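Local coordinates for protein TRAP-T family transporter, DctP (Periplasmic binding) subunit (Sulfitobacter sp. NAS-14.1, PDB 4PF8) that binds beta-D-galacturonate and probably delivers it, as the periplasmic subunit of a TRAP transporter, for uptake across the inner membrane, at residues I135-S147 / K255-W269. Residues are numbered along the deposited sequence; the frame is centred on the assembly and turned at random.
Sequences IVALGYYDAGARS and KTAGKNSTDLQRKLW. With GTR (beta-D-galactopyranuronic acid), chain D.
L138 packs against G258 where strand 135-141 runs beside helix 255-269, the axes 6.8 Å apart and 15° from parallel; the CA atoms of L138 and G258 lie 5.2 Å from each other. A CB on G258 would collide with L138 CB, so the closeness depends on a bare helix surface. One water donates to both L138 O and K255 O. R266, extended from CG to NE, grips Y140 O side-on: NE and NH1 both hydrogen-bond to this one oxygen, NH1 at 2.8 Å on a lone pair, while D119 holds NH2 through a salt bridge. The Y141 ring lies under Q265, whose CB stands 3.8 Å from the ring centroid, and Y141 OH donates to S261 OG (2.9 Å). A phenylalanine in place of Y141 would probably leave S261 OG without the donor that ties the ring's end to the helix. L138 and G139 both face L236, a classic beta bulge in the edge strand of the five-stranded sheet, beyond which the chain crosses to the other lobe of this two-lobed binding protein. Where the strand ends, D142 N donates to Q265 OE1 (3.0 Å) and Q265 NE2 to D142 O (2.9 Å, 165°). D142 turns CG anti to its N (chi1 -163°) across W269, OD1 closing an Asx turn with G144 N and OD2 bonded to Y115. A143 CA rides over the indole's six-membered ring, and farther on R146 NH2 reaches galacturonate O6A (2.9 Å).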
# COMPACT_ATOMS: atom_id res chain seq x y z
N ILE A 135 13.52 1.05 -10.80
CA ILE A 135 12.65 1.93 -10.03
C ILE A 135 13.50 2.66 -8.99
O ILE A 135 14.24 2.03 -8.24
CB ILE A 135 11.58 1.10 -9.29
CG1 ILE A 135 10.71 0.36 -10.30
CG2 ILE A 135 10.73 1.99 -8.40
CD1 ILE A 135 9.79 -0.68 -9.65
N VAL A 136 13.40 3.99 -8.96
CA VAL A 136 14.17 4.80 -8.03
C VAL A 136 13.24 5.28 -6.91
O VAL A 136 12.33 6.06 -7.13
CB VAL A 136 14.83 6.00 -8.74
CG1 VAL A 136 15.53 6.91 -7.74
CG2 VAL A 136 15.82 5.51 -9.79
N ALA A 137 13.48 4.80 -5.69
CA ALA A 137 12.67 5.15 -4.53
C ALA A 137 13.03 6.54 -4.00
O ALA A 137 14.22 6.84 -3.79
CB ALA A 137 12.86 4.10 -3.43
N LEU A 138 12.04 7.40 -3.83
CA LEU A 138 12.29 8.75 -3.33
C LEU A 138 11.79 8.96 -1.91
O LEU A 138 12.18 9.92 -1.24
CB LEU A 138 11.63 9.78 -4.24
CG LEU A 138 12.11 9.76 -5.70
CD1 LEU A 138 11.30 10.75 -6.51
CD2 LEU A 138 13.60 10.07 -5.80
N GLY A 139 10.92 8.08 -1.45
CA GLY A 139 10.41 8.18 -0.11
C GLY A 139 9.33 7.16 0.12
O GLY A 139 8.73 6.66 -0.82
N TYR A 140 9.10 6.83 1.39
CA TYR A 140 8.06 5.88 1.77
C TYR A 140 6.88 6.57 2.45
O TYR A 140 6.98 7.13 3.56
CB TYR A 140 8.66 4.75 2.64
CG TYR A 140 9.71 3.94 1.90
CD1 TYR A 140 9.35 3.15 0.81
CD2 TYR A 140 11.05 3.98 2.28
CE1 TYR A 140 10.30 2.44 0.10
CE2 TYR A 140 12.01 3.25 1.59
CZ TYR A 140 11.62 2.48 0.49
OH TYR A 140 12.56 1.76 -0.22
N TYR A 141 5.77 6.56 1.74
CA TYR A 141 4.50 7.14 2.20
C TYR A 141 3.78 6.17 3.14
O TYR A 141 3.94 4.95 3.04
CB TYR A 141 3.59 7.45 1.01
CG TYR A 141 3.88 8.72 0.20
CD1 TYR A 141 5.12 9.35 0.22
CD2 TYR A 141 2.89 9.28 -0.60
CE1 TYR A 141 5.34 10.52 -0.55
CE2 TYR A 141 3.10 10.42 -1.34
CZ TYR A 141 4.32 11.03 -1.32
OH TYR A 141 4.51 12.17 -2.08
N ASP A 142 3.02 6.73 4.06
CA ASP A 142 2.25 5.99 5.05
C ASP A 142 0.93 5.52 4.47
O ASP A 142 0.23 6.28 3.80
CB ASP A 142 1.98 6.95 6.22
CG ASP A 142 1.54 6.28 7.51
OD1 ASP A 142 1.15 5.09 7.53
OD2 ASP A 142 1.59 7.00 8.55
N ALA A 143 0.59 4.26 4.71
CA ALA A 143 -0.73 3.75 4.38
C ALA A 143 -1.35 3.04 5.59
O ALA A 143 -2.23 2.19 5.45
CB ALA A 143 -0.68 2.82 3.19
N GLY A 144 -0.89 3.43 6.77
CA GLY A 144 -1.48 2.91 7.98
C GLY A 144 -1.50 1.40 8.00
O GLY A 144 -0.59 0.77 7.50
N ALA A 145 -2.51 0.83 8.66
CA ALA A 145 -2.67 -0.62 8.77
C ALA A 145 -3.98 -1.03 8.12
O ALA A 145 -4.94 -0.28 8.14
CB ALA A 145 -2.68 -1.05 10.24
N ARG A 146 -4.01 -2.22 7.53
CA ARG A 146 -5.18 -2.73 6.84
C ARG A 146 -6.00 -3.62 7.76
O ARG A 146 -5.44 -4.43 8.48
CB ARG A 146 -4.76 -3.50 5.60
CG ARG A 146 -3.93 -2.67 4.64
CD ARG A 146 -3.34 -3.51 3.50
NE ARG A 146 -4.32 -4.02 2.54
CZ ARG A 146 -4.67 -3.41 1.40
NH1 ARG A 146 -4.15 -2.24 1.07
NH2 ARG A 146 -5.53 -3.98 0.58
N SER A 147 -7.32 -3.45 7.71
CA SER A 147 -8.26 -4.22 8.53
C SER A 147 -9.42 -4.70 7.68
O SER A 147 -9.74 -4.10 6.65
CB SER A 147 -8.80 -3.37 9.68
OG SER A 147 -7.76 -3.07 10.60
N LYS A 255 15.23 14.44 -5.51
CA LYS A 255 15.39 13.74 -4.24
C LYS A 255 14.91 14.61 -3.07
O LYS A 255 14.25 14.11 -2.16
CB LYS A 255 16.84 13.29 -4.06
CG LYS A 255 17.19 12.15 -5.02
CD LYS A 255 18.50 11.46 -4.67
CE LYS A 255 18.53 10.06 -5.27
NZ LYS A 255 19.91 9.57 -5.57
N THR A 256 15.22 15.91 -3.11
CA THR A 256 14.81 16.81 -2.03
C THR A 256 13.29 16.97 -2.03
O THR A 256 12.64 16.91 -0.98
CB THR A 256 15.47 18.18 -2.19
OG1 THR A 256 16.88 18.05 -2.03
CG2 THR A 256 14.94 19.16 -1.16
N ALA A 257 12.72 17.16 -3.21
CA ALA A 257 11.28 17.29 -3.33
C ALA A 257 10.58 16.02 -2.88
O ALA A 257 9.50 16.08 -2.27
CB ALA A 257 10.90 17.62 -4.78
N GLY A 258 11.17 14.88 -3.17
CA GLY A 258 10.60 13.60 -2.75
C GLY A 258 10.55 13.49 -1.24
O GLY A 258 9.53 13.10 -0.67
N LYS A 259 11.65 13.88 -0.60
CA LYS A 259 11.72 13.83 0.86
C LYS A 259 10.72 14.80 1.48
O LYS A 259 9.99 14.44 2.42
CB LYS A 259 13.14 14.15 1.34
CG LYS A 259 13.36 13.89 2.81
CD LYS A 259 13.40 15.18 3.60
CE LYS A 259 13.89 14.92 5.03
NZ LYS A 259 13.08 13.89 5.71
N ASN A 260 10.66 16.02 0.97
CA ASN A 260 9.70 16.99 1.49
C ASN A 260 8.27 16.50 1.33
O ASN A 260 7.44 16.69 2.22
CB ASN A 260 9.89 18.36 0.81
CG ASN A 260 11.17 19.05 1.23
OD1 ASN A 260 11.69 18.82 2.32
ND2 ASN A 260 11.67 19.91 0.37
N SER A 261 7.97 15.86 0.20
CA SER A 261 6.60 15.42 -0.07
C SER A 261 6.22 14.24 0.82
O SER A 261 5.06 14.07 1.15
CB SER A 261 6.43 15.07 -1.54
OG SER A 261 6.89 13.79 -1.83
N THR A 262 7.22 13.45 1.21
CA THR A 262 7.00 12.32 2.12
C THR A 262 6.69 12.85 3.52
O THR A 262 5.78 12.36 4.20
CB THR A 262 8.22 11.39 2.15
OG1 THR A 262 8.47 10.88 0.84
CG2 THR A 262 8.01 10.22 3.10
N ASP A 263 7.42 13.87 3.95
CA ASP A 263 7.13 14.50 5.23
C ASP A 263 5.70 15.05 5.25
O ASP A 263 4.96 14.87 6.23
CB ASP A 263 8.10 15.63 5.53
CG ASP A 263 9.49 15.15 5.87
OD1 ASP A 263 9.64 13.96 6.24
OD2 ASP A 263 10.43 15.97 5.79
N LEU A 264 5.32 15.70 4.15
CA LEU A 264 3.98 16.26 4.04
C LEU A 264 2.93 15.15 4.05
O LEU A 264 1.96 15.22 4.81
CB LEU A 264 3.84 17.10 2.76
CG LEU A 264 2.41 17.55 2.44
CD1 LEU A 264 1.92 18.52 3.50
CD2 LEU A 264 2.34 18.18 1.07
N GLN A 265 3.12 14.12 3.23
CA GLN A 265 2.12 13.07 3.14
C GLN A 265 1.90 12.41 4.49
O GLN A 265 0.77 12.08 4.83
CB GLN A 265 2.49 12.02 2.11
CG GLN A 265 1.36 11.02 1.90
CD GLN A 265 1.44 9.77 2.76
OE1 GLN A 265 2.40 9.56 3.50
NE2 GLN A 265 0.41 8.93 2.67
N ARG A 266 2.98 12.18 5.22
CA ARG A 266 2.86 11.49 6.51
C ARG A 266 2.07 12.34 7.49
O ARG A 266 1.27 11.80 8.29
CB ARG A 266 4.24 11.14 7.05
CG ARG A 266 4.92 10.03 6.28
CD ARG A 266 6.32 9.80 6.79
NE ARG A 266 6.98 8.69 6.12
CZ ARG A 266 8.16 8.21 6.47
NH1 ARG A 266 8.69 7.20 5.80
NH2 ARG A 266 8.85 8.75 7.50
N LYS A 267 2.25 13.65 7.43
CA LYS A 267 1.52 14.56 8.30
C LYS A 267 0.03 14.54 7.91
O LYS A 267 -0.84 14.43 8.78
CB LYS A 267 2.12 15.98 8.25
CG LYS A 267 1.16 17.13 8.55
CD LYS A 267 1.77 18.47 8.10
CE LYS A 267 0.72 19.58 8.03
NZ LYS A 267 0.26 19.85 6.63
N LEU A 268 -0.24 14.58 6.62
CA LEU A 268 -1.62 14.56 6.14
C LEU A 268 -2.27 13.23 6.48
O LEU A 268 -3.47 13.17 6.78
CB LEU A 268 -1.68 14.78 4.64
CG LEU A 268 -1.24 16.17 4.16
CD1 LEU A 268 -1.27 16.25 2.65
CD2 LEU A 268 -2.09 17.27 4.76
N TRP A 269 -1.50 12.15 6.40
CA TRP A 269 -2.04 10.81 6.68
C TRP A 269 -2.63 10.72 8.10
O TRP A 269 -3.75 10.25 8.27
CB TRP A 269 -0.98 9.72 6.49
CG TRP A 269 -1.61 8.40 6.70
CD1 TRP A 269 -1.59 7.65 7.84
CD2 TRP A 269 -2.45 7.71 5.78
NE1 TRP A 269 -2.36 6.52 7.68
CE2 TRP A 269 -2.87 6.52 6.41
CE3 TRP A 269 -2.85 7.97 4.48
CZ2 TRP A 269 -3.70 5.61 5.79
CZ3 TRP A 269 -3.65 7.04 3.84
CH2 TRP A 269 -4.09 5.89 4.51
C1 GTR D . -4.55 1.01 -0.62
C2 GTR D . -3.27 1.41 -1.28
C3 GTR D . -3.49 1.36 -2.78
C4 GTR D . -3.89 -0.04 -3.23
C5 GTR D . -5.14 -0.40 -2.43
C6 GTR D . -5.57 -1.83 -2.73
O1 GTR D . -4.38 0.98 0.83
O2 GTR D . -2.97 2.78 -0.88
O3 GTR D . -2.22 1.65 -3.40
O4 GTR D . -2.81 -0.94 -2.89
O5 GTR D . -4.92 -0.27 -1.01
O6A GTR D . -6.11 -2.45 -1.78
O6B GTR D . -5.49 -2.25 -3.91
O HOH W 1 14.37 11.37 -1.96